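Local coordinates for protein hemoglobin subunit beta (Mustelus griseus, PDB 1GCV) that carries oxygen from the gills to the peripheral tissues as the heme-bearing beta chain of a tetrameric hemoglobin, at residues R8-K13 against Y106-C111. Numbering follows the deposited sequence.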
ATOM      1  N   ARG B   8       1.309 -15.650  22.429  1.00 21.13           N
ATOM      2  CA  ARG B   8       1.434 -17.073  22.136  1.00 22.29           C
ATOM      3  C   ARG B   8       0.153 -17.782  22.574  1.00 22.93           C
ATOM      4  O   ARG B   8      -0.413 -18.589  21.835  1.00 24.53           O
ATOM      5  CB  ARG B   8       2.602 -17.679  22.911  1.00 20.10           C
ATOM      6  CG  ARG B   8       3.957 -17.144  22.558  1.00 21.27           C
ATOM      7  CD  ARG B   8       5.006 -17.882  23.371  1.00 23.72           C
ATOM      8  NE  ARG B   8       6.345 -17.345  23.169  1.00 26.27           N
ATOM      9  CZ  ARG B   8       7.170 -17.752  22.210  1.00 25.86           C
ATOM     10  NH1 ARG B   8       8.378 -17.214  22.090  1.00 26.51           N
ATOM     11  NH2 ARG B   8       6.782 -18.695  21.366  1.00 27.96           N
ATOM     12  N   ASP B   9      -0.292 -17.473  23.787  1.00 21.39           N
ATOM     13  CA  ASP B   9      -1.490 -18.079  24.349  1.00 24.26           C
ATOM     14  C   ASP B   9      -2.751 -17.779  23.546  1.00 24.11           C
ATOM     15  O   ASP B   9      -3.556 -18.670  23.294  1.00 24.77           O
ATOM     16  CB  ASP B   9      -1.681 -17.618  25.796  1.00 28.73           C
ATOM     17  CG  ASP B   9      -0.688 -18.267  26.754  1.00 32.99           C
ATOM     18  OD1 ASP B   9      -0.648 -17.866  27.936  1.00 35.70           O
ATOM     19  OD2 ASP B   9       0.054 -19.175  26.322  1.00 36.91           O
ATOM     20  N   GLU B  10      -2.927 -16.524  23.153  1.00 23.31           N
ATOM     21  CA  GLU B  10      -4.100 -16.138  22.380  1.00 20.37           C
ATOM     22  C   GLU B  10      -4.164 -16.924  21.082  1.00 20.22           C
ATOM     23  O   GLU B  10      -5.215 -17.447  20.716  1.00 22.40           O
ATOM     24  CB  GLU B  10      -4.062 -14.641  22.068  1.00 21.93           C
ATOM     25  CG  GLU B  10      -4.969 -14.222  20.915  1.00 24.65           C
ATOM     26  CD  GLU B  10      -6.449 -14.325  21.255  1.00 27.76           C
ATOM     27  OE1 GLU B  10      -7.266 -14.484  20.320  1.00 26.26           O
ATOM     28  OE2 GLU B  10      -6.797 -14.247  22.455  1.00 28.89           O
ATOM     29  N   ILE B  11      -3.034 -17.012  20.391  1.00 19.58           N
ATOM     30  CA  ILE B  11      -2.975 -17.722  19.120  1.00 22.15           C
ATOM     31  C   ILE B  11      -3.121 -19.235  19.275  1.00 25.08           C
ATOM     32  O   ILE B  11      -3.946 -19.854  18.605  1.00 24.24           O
ATOM     33  CB  ILE B  11      -1.655 -17.399  18.376  1.00 20.84           C
ATOM     34  CG1 ILE B  11      -1.747 -15.996  17.770  1.00 21.64           C
ATOM     35  CG2 ILE B  11      -1.392 -18.424  17.279  1.00 21.28           C
ATOM     36  CD1 ILE B  11      -0.485 -15.188  17.889  1.00 25.44           C
ATOM     37  N   SER B  12      -2.326 -19.824  20.163  1.00 26.93           N
ATOM     38  CA  SER B  12      -2.369 -21.264  20.386  1.00 28.41           C
ATOM     39  C   SER B  12      -3.719 -21.727  20.918  1.00 29.73           C
ATOM     40  O   SER B  12      -4.237 -22.758  20.490  1.00 31.36           O
ATOM     41  CB  SER B  12      -1.266 -21.679  21.359  1.00 29.31           C
ATOM     42  OG  SER B  12      -1.742 -21.647  22.691  1.00 41.36           O
ATOM     43  N   LYS B  13      -4.290 -20.969  21.849  1.00 28.10           N
ATOM     44  CA  LYS B  13      -5.582 -21.326  22.418  1.00 31.16           C
ATOM     45  C   LYS B  13      -6.706 -21.281  21.385  1.00 31.46           C
ATOM     46  O   LYS B  13      -7.558 -22.168  21.356  1.00 29.91           O
ATOM     47  CB  LYS B  13      -5.924 -20.402  23.587  1.00 36.23           C
ATOM     48  CG  LYS B  13      -5.964 -21.109  24.937  1.00 49.13           C
ATOM     49  CD  LYS B  13      -4.560 -21.489  25.413  1.00 53.04           C
ATOM     50  CE  LYS B  13      -4.180 -22.907  24.994  1.00 56.00           C
ATOM     51  NZ  LYS B  13      -2.700 -23.102  24.904  1.00 55.35           N
ATOM     52  N   TYR B 106     -16.235 -11.431  13.411  1.00 19.21           N
ATOM     53  CA  TYR B 106     -17.637 -11.776  13.303  1.00 23.07           C
ATOM     54  C   TYR B 106     -18.015 -12.912  14.252  1.00 23.91           C
ATOM     55  O   TYR B 106     -19.142 -12.982  14.741  1.00 23.38           O
ATOM     56  CB  TYR B 106     -17.957 -12.190  11.875  1.00 25.12           C
ATOM     57  CG  TYR B 106     -19.428 -12.384  11.653  1.00 30.23           C
ATOM     58  CD1 TYR B 106     -20.310 -11.310  11.745  1.00 29.46           C
ATOM     59  CD2 TYR B 106     -19.943 -13.641  11.357  1.00 31.94           C
ATOM     60  CE1 TYR B 106     -21.663 -11.480  11.545  1.00 35.17           C
ATOM     61  CE2 TYR B 106     -21.295 -13.825  11.155  1.00 38.35           C
ATOM     62  CZ  TYR B 106     -22.150 -12.739  11.249  1.00 39.96           C
ATOM     63  OH  TYR B 106     -23.498 -12.918  11.036  1.00 48.88           O
ATOM     64  N   LEU B 107     -17.062 -13.799  14.506  1.00 24.78           N
ATOM     65  CA  LEU B 107     -17.289 -14.935  15.387  1.00 27.24           C
ATOM     66  C   LEU B 107     -17.205 -14.563  16.867  1.00 26.80           C
ATOM     67  O   LEU B 107     -18.062 -14.963  17.652  1.00 26.53           O
ATOM     68  CB  LEU B 107     -16.281 -16.053  15.083  1.00 26.38           C
ATOM     69  CG  LEU B 107     -16.389 -17.311  15.947  1.00 28.20           C
ATOM     70  CD1 LEU B 107     -17.596 -18.128  15.510  1.00 31.24           C
ATOM     71  CD2 LEU B 107     -15.113 -18.127  15.830  1.00 30.97           C
ATOM     72  N   ARG B 108     -16.186 -13.797  17.246  1.00 24.26           N
ATOM     73  CA  ARG B 108     -16.012 -13.417  18.646  1.00 26.07           C
ATOM     74  C   ARG B 108     -16.725 -12.137  19.082  1.00 26.34           C
ATOM     75  O   ARG B 108     -16.790 -11.837  20.274  1.00 28.16           O
ATOM     76  CB  ARG B 108     -14.521 -13.323  18.967  1.00 27.28           C
ATOM     77  CG  ARG B 108     -13.730 -14.484  18.408  1.00 30.79           C
ATOM     78  CD  ARG B 108     -12.870 -15.122  19.469  1.00 39.83           C
ATOM     79  NE  ARG B 108     -11.519 -15.361  18.976  1.00 47.00           N
ATOM     80  CZ  ARG B 108     -10.416 -14.920  19.572  1.00 49.32           C
ATOM     81  NH1 ARG B 108     -10.496 -14.213  20.694  1.00 50.18           N
ATOM     82  NH2 ARG B 108      -9.232 -15.187  19.042  1.00 50.59           N
ATOM     83  N   LYS B 109     -17.260 -11.392  18.119  1.00 24.72           N
ATOM     84  CA  LYS B 109     -17.983 -10.158  18.396  1.00 25.95           C
ATOM     85  C   LYS B 109     -17.245  -9.214  19.347  1.00 27.51           C
ATOM     86  O   LYS B 109     -16.054  -8.962  19.178  1.00 25.41           O
ATOM     87  CB  LYS B 109     -19.373 -10.489  18.939  1.00 24.84           C
ATOM     88  CG  LYS B 109     -20.462 -10.445  17.875  1.00 29.41           C
ATOM     89  CD  LYS B 109     -21.089 -11.810  17.641  1.00 32.05           C
ATOM     90  CE  LYS B 109     -21.628 -11.955  16.217  1.00 35.07           C
ATOM     91  NZ  LYS B 109     -21.455 -10.719  15.393  1.00 42.96           N
ATOM     92  N   ASP B 110     -17.949  -8.690  20.349  1.00 30.65           N
ATOM     93  CA  ASP B 110     -17.336  -7.756  21.293  1.00 31.83           C
ATOM     94  C   ASP B 110     -16.123  -8.309  22.035  1.00 29.70           C
ATOM     95  O   ASP B 110     -15.458  -7.583  22.768  1.00 29.26           O
ATOM     96  CB  ASP B 110     -18.378  -7.247  22.294  1.00 35.58           C
ATOM     97  CG  ASP B 110     -19.000  -8.359  23.109  1.00 42.24           C
ATOM     98  OD1 ASP B 110     -19.265  -9.442  22.549  1.00 45.97           O
ATOM     99  OD2 ASP B 110     -19.231  -8.145  24.317  1.00 48.85           O
ATOM    100  N   CYS B 111     -15.823  -9.587  21.841  1.00 28.91           N
ATOM    101  CA  CYS B 111     -14.668 -10.188  22.495  1.00 27.06           C
ATOM    102  C   CYS B 111     -13.421 -10.003  21.640  1.00 26.86           C
ATOM    103  O   CYS B 111     -12.297 -10.213  22.112  1.00 23.20           O
ATOM    104  CB  CYS B 111     -14.907 -11.672  22.749  1.00 31.09           C
ATOM    105  SG  CYS B 111     -15.710 -11.972  24.326  1.00 38.64           S
TER
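The carboxylate of Glu10 approaches the edge of the Arg108 guanidinium, with OE1 lying close to the plane of that group, and the two flat groups are nearly coplanar, 27° apart. One oxygen does the work: Arg108 NH2 stands 2.4 Å from Glu10 OE1, modelled as a nearly straight hydrogen bond (N-H...O 171°) within a salt bridge, although so short a separation is doubtful in its exact value. Arg108 NH1 adds a weak, bent bond to Glu10 OE1 at 3.3 Å, whereas Glu10 OE2 lies 4.1 Å from Arg108 NH1; both nitrogens share one acceptor oxygen, so the bridge is not the two-oxygen bidentate kind. The backbones stay far apart (12.1 Å between the CA atoms of Glu10 and Cys111, the closest pair), and the side chains span the gap from opposite directions: Glu10 with CG anti to its N (chi1 161°) and a bend at chi2, Arg108 bent at chi2 and chi3. Trp120 NE1 also donates to Glu10 OE1, and its side chain touches Arg108. A glutamine here would probably leave the Arg108 charge without its carboxylate mate. Burying just 76 Å², this surface salt bridge of the globin fold ties the A helix (5-17) to the C-terminal end of the G helix (93-108), beside Trp120 of the H helix (114-132).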